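Local coordinates for protein glycoside transferase (Listeria monocytogenes, PDB 6R2M) that probably acts as an extracellular glycoside hydrolase on exopolysaccharide, with a transferase activity also possible, at residues K134-F146 against K153-I165. Residues are numbered along the deposited sequence; the frame is centred on the assembly and turned at random.
Sequences KKYSAEQGVPVDF and KKADTLHLSYLNI
Asp-145, just past the small hairpin 138-143 that follows helix 120-136, carries a His-carboxylate hydrogen bond to His-159 on the edge strand 158-159 of a three-stranded antiparallel sheet. Its carboxylate spans the backbone and the side chain of the same residue: OD1 takes the amide N of His-159 at 2.7 Å on its syn lone pair, with an N-H...O angle of 167°. OD2 accepts from ND1 of His-159 at 2.6 Å, the imidazole turned 39° from the carboxylate plane, and from OG1 of Thr-157 at 2.9 Å, which comes from above that plane. With its CG anti to the carbonyl carbon (chi1 -71°), Asp-145 sends the carboxylate across to strand 158-159, while its own N donates to the O of Thr-157. CD2 of Tyr-162, whose side chain also touches Val-101 of helix 100-116, lies 3.6 Å from OD1 of Asp-145.

Nearer strand 153-154, the N of Ala-155 bonds the O of Phe-146, and CB of Ala-155 sits almost squarely over the Phe-146 ring, 3.4 Å from its centroid, a CH-pi contact. The branched carbons of Val-144 pack beside the carbonyl oxygens of Ala-155 and Thr-157, and Pro-143 lays its O against Leu-158 and its ring carbons against Leu-158 and Leu-163. At the far end Lys-154, bent at chi2 and chi4, curls back over the hairpin base so that NZ donates to the O of Tyr-136 at 2.9 Å and, through a water, reaches the O of Lys-135; the ammonium sits by the last carbonyls of helix 120-136, where the helix dipole would probably favour its positive charge. Three donors on one carboxylate, His-159 N and ND1 and Thr-157 OG1, fix its rotation and tie the chain after the hairpin to strand 158-159.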
# COMPACT_ATOMS: atom_id res chain seq x y z
N LYS A 134 14.18 9.63 -0.74
CA LYS A 134 14.12 10.70 -1.73
C LYS A 134 15.46 10.92 -2.42
O LYS A 134 15.52 11.19 -3.62
CB LYS A 134 13.64 11.99 -1.06
CG LYS A 134 13.70 13.23 -1.95
CD LYS A 134 13.25 14.45 -1.16
CE LYS A 134 13.67 15.75 -1.80
NZ LYS A 134 13.26 16.88 -0.91
N LYS A 135 16.55 10.80 -1.65
CA LYS A 135 17.88 11.09 -2.19
C LYS A 135 18.34 10.04 -3.20
O LYS A 135 18.84 10.37 -4.28
CB LYS A 135 18.88 11.24 -1.05
CG LYS A 135 20.33 11.45 -1.50
CD LYS A 135 21.22 11.75 -0.30
CE LYS A 135 22.66 11.96 -0.75
NZ LYS A 135 23.56 12.12 0.42
N TYR A 136 18.16 8.76 -2.86
CA TYR A 136 18.78 7.69 -3.64
C TYR A 136 17.84 6.99 -4.60
O TYR A 136 18.27 6.57 -5.68
CB TYR A 136 19.41 6.65 -2.70
CG TYR A 136 20.67 7.17 -2.05
CD1 TYR A 136 21.85 7.25 -2.77
CD2 TYR A 136 20.66 7.63 -0.74
CE1 TYR A 136 23.01 7.75 -2.19
CE2 TYR A 136 21.82 8.14 -0.15
CZ TYR A 136 22.99 8.19 -0.89
OH TYR A 136 24.14 8.68 -0.32
N SER A 137 16.56 6.83 -4.26
CA SER A 137 15.64 6.11 -5.14
C SER A 137 14.93 7.06 -6.10
O SER A 137 13.71 7.14 -6.20
CB SER A 137 14.66 5.29 -4.30
OG SER A 137 14.10 4.28 -5.11
N ALA A 138 15.74 7.80 -6.86
CA ALA A 138 15.24 8.87 -7.70
C ALA A 138 16.27 9.18 -8.77
O ALA A 138 17.47 8.99 -8.57
CB ALA A 138 14.96 10.14 -6.89
N GLU A 139 15.79 9.66 -9.91
CA GLU A 139 16.64 10.10 -11.01
C GLU A 139 16.28 11.55 -11.29
O GLU A 139 15.16 11.84 -11.73
CB GLU A 139 16.45 9.21 -12.23
CG GLU A 139 17.19 9.69 -13.48
CD GLU A 139 18.69 9.78 -13.29
OE1 GLU A 139 19.24 9.05 -12.44
OE2 GLU A 139 19.34 10.59 -14.00
N GLN A 140 17.22 12.45 -10.97
CA GLN A 140 17.04 13.89 -11.15
C GLN A 140 15.81 14.41 -10.42
O GLN A 140 15.08 15.28 -10.92
CB GLN A 140 16.99 14.25 -12.63
CG GLN A 140 18.34 14.14 -13.31
CD GLN A 140 19.22 15.35 -13.06
OE1 GLN A 140 19.54 15.68 -11.92
NE2 GLN A 140 19.61 16.03 -14.14
N GLY A 141 15.57 13.88 -9.21
CA GLY A 141 14.48 14.33 -8.38
C GLY A 141 13.16 13.62 -8.60
O GLY A 141 12.20 13.89 -7.86
N VAL A 142 13.07 12.75 -9.60
CA VAL A 142 11.85 12.02 -9.93
C VAL A 142 11.98 10.60 -9.39
O VAL A 142 12.96 9.92 -9.73
CB VAL A 142 11.60 11.99 -11.45
CG1 VAL A 142 10.27 11.32 -11.77
CG2 VAL A 142 11.69 13.42 -12.02
N PRO A 143 11.04 10.11 -8.59
CA PRO A 143 11.24 8.79 -7.98
C PRO A 143 11.34 7.68 -9.02
O PRO A 143 10.70 7.73 -10.08
CB PRO A 143 9.99 8.61 -7.10
CG PRO A 143 8.97 9.57 -7.68
CD PRO A 143 9.79 10.74 -8.16
N VAL A 144 12.14 6.67 -8.69
CA VAL A 144 12.14 5.39 -9.39
C VAL A 144 11.88 4.30 -8.35
O VAL A 144 11.89 4.55 -7.14
CB VAL A 144 13.45 5.14 -10.17
CG1 VAL A 144 13.61 6.19 -11.28
CG2 VAL A 144 14.66 5.19 -9.24
N ASP A 145 11.64 3.07 -8.83
CA ASP A 145 11.05 2.06 -7.95
C ASP A 145 11.95 1.70 -6.78
O ASP A 145 11.46 1.31 -5.71
CB ASP A 145 10.74 0.79 -8.74
CG ASP A 145 9.57 0.96 -9.68
OD1 ASP A 145 8.76 1.89 -9.47
OD2 ASP A 145 9.48 0.18 -10.65
N PHE A 146 13.26 1.76 -6.97
CA PHE A 146 14.16 1.23 -5.95
C PHE A 146 15.56 1.72 -6.21
O PHE A 146 15.88 2.26 -7.28
CB PHE A 146 14.15 -0.31 -5.91
CG PHE A 146 14.58 -0.96 -7.19
CD1 PHE A 146 15.92 -1.05 -7.54
CD2 PHE A 146 13.63 -1.53 -8.02
CE1 PHE A 146 16.30 -1.66 -8.73
CE2 PHE A 146 14.01 -2.14 -9.20
CZ PHE A 146 15.34 -2.22 -9.55
N LYS A 153 23.09 1.11 -7.71
CA LYS A 153 22.43 1.37 -8.98
C LYS A 153 20.96 1.64 -8.71
O LYS A 153 20.34 0.98 -7.88
CB LYS A 153 22.57 0.18 -9.94
CG LYS A 153 23.98 -0.39 -10.02
CD LYS A 153 24.76 0.14 -11.21
CE LYS A 153 26.27 -0.04 -11.02
NZ LYS A 153 26.62 -1.27 -10.24
N LYS A 154 20.41 2.63 -9.42
CA LYS A 154 19.00 2.97 -9.32
C LYS A 154 18.18 2.18 -10.34
O LYS A 154 18.68 1.80 -11.41
CB LYS A 154 18.79 4.47 -9.55
CG LYS A 154 19.64 5.40 -8.67
CD LYS A 154 20.10 6.62 -9.46
CE LYS A 154 20.35 7.84 -8.56
NZ LYS A 154 20.59 7.47 -7.15
N ALA A 155 16.92 1.94 -10.02
CA ALA A 155 15.99 1.38 -11.00
C ALA A 155 15.81 2.35 -12.16
O ALA A 155 15.92 3.57 -12.02
CB ALA A 155 14.63 1.09 -10.35
N ASP A 156 15.51 1.80 -13.34
CA ASP A 156 15.23 2.64 -14.49
C ASP A 156 13.74 2.68 -14.82
O ASP A 156 13.36 3.13 -15.91
CB ASP A 156 16.04 2.20 -15.71
CG ASP A 156 15.86 0.73 -16.04
OD1 ASP A 156 14.84 0.12 -15.64
OD2 ASP A 156 16.75 0.18 -16.72
N THR A 157 12.89 2.21 -13.91
CA THR A 157 11.45 2.28 -14.09
C THR A 157 10.83 2.99 -12.90
O THR A 157 11.36 2.94 -11.78
CB THR A 157 10.80 0.88 -14.19
OG1 THR A 157 11.11 0.10 -13.03
CG2 THR A 157 11.30 0.15 -15.41
N LEU A 158 9.69 3.64 -13.14
CA LEU A 158 8.77 4.01 -12.07
C LEU A 158 7.43 3.36 -12.36
O LEU A 158 6.79 3.68 -13.36
CB LEU A 158 8.61 5.53 -11.96
CG LEU A 158 7.51 5.98 -10.99
CD1 LEU A 158 7.86 5.57 -9.55
CD2 LEU A 158 7.25 7.49 -11.08
N HIS A 159 7.01 2.46 -11.48
CA HIS A 159 5.64 1.97 -11.51
C HIS A 159 4.76 2.96 -10.75
O HIS A 159 5.01 3.23 -9.57
CB HIS A 159 5.58 0.58 -10.92
CG HIS A 159 6.13 -0.47 -11.84
ND1 HIS A 159 7.48 -0.58 -12.10
CD2 HIS A 159 5.52 -1.43 -12.58
CE1 HIS A 159 7.68 -1.57 -12.96
NE2 HIS A 159 6.50 -2.10 -13.26
N LEU A 160 3.74 3.49 -11.43
CA LEU A 160 2.91 4.52 -10.81
C LEU A 160 2.16 4.00 -9.59
O LEU A 160 1.78 4.79 -8.72
CB LEU A 160 1.94 5.08 -11.83
CG LEU A 160 2.62 5.78 -13.00
CD1 LEU A 160 1.60 6.25 -14.00
CD2 LEU A 160 3.45 6.95 -12.48
N SER A 161 1.94 2.68 -9.51
CA SER A 161 1.29 2.11 -8.33
C SER A 161 2.15 2.20 -7.08
O SER A 161 1.65 1.90 -5.99
CB SER A 161 0.91 0.65 -8.61
OG SER A 161 2.08 -0.16 -8.72
N TYR A 162 3.41 2.58 -7.20
CA TYR A 162 4.28 2.77 -6.06
C TYR A 162 4.18 4.18 -5.48
O TYR A 162 4.80 4.45 -4.44
CB TYR A 162 5.73 2.50 -6.47
CG TYR A 162 6.18 1.05 -6.45
CD1 TYR A 162 5.26 0.00 -6.55
CD2 TYR A 162 7.53 0.74 -6.32
CE1 TYR A 162 5.69 -1.32 -6.53
CE2 TYR A 162 7.96 -0.57 -6.31
CZ TYR A 162 7.04 -1.60 -6.39
OH TYR A 162 7.49 -2.91 -6.36
N LEU A 163 3.41 5.08 -6.10
CA LEU A 163 3.39 6.46 -5.63
C LEU A 163 2.47 6.60 -4.43
O LEU A 163 1.36 6.05 -4.39
CB LEU A 163 2.93 7.41 -6.74
CG LEU A 163 3.82 7.51 -7.97
CD1 LEU A 163 3.13 8.31 -9.06
CD2 LEU A 163 5.17 8.13 -7.66
N ASN A 164 2.95 7.33 -3.43
CA ASN A 164 2.17 7.65 -2.23
C ASN A 164 2.26 9.16 -2.14
O ASN A 164 3.28 9.70 -1.72
CB ASN A 164 2.75 6.94 -1.01
CG ASN A 164 1.95 7.17 0.25
OD1 ASN A 164 1.46 8.27 0.52
ND2 ASN A 164 1.83 6.12 1.05
N ILE A 165 1.21 9.86 -2.61
CA ILE A 165 1.29 11.31 -2.74
C ILE A 165 1.46 11.96 -1.37
O ILE A 165 2.25 12.90 -1.21
CB ILE A 165 0.05 11.85 -3.47
CG1 ILE A 165 -0.03 11.27 -4.88
CG2 ILE A 165 0.06 13.40 -3.49
CD1 ILE A 165 1.25 11.41 -5.71
O HOH W 1 20.58 10.03 -6.20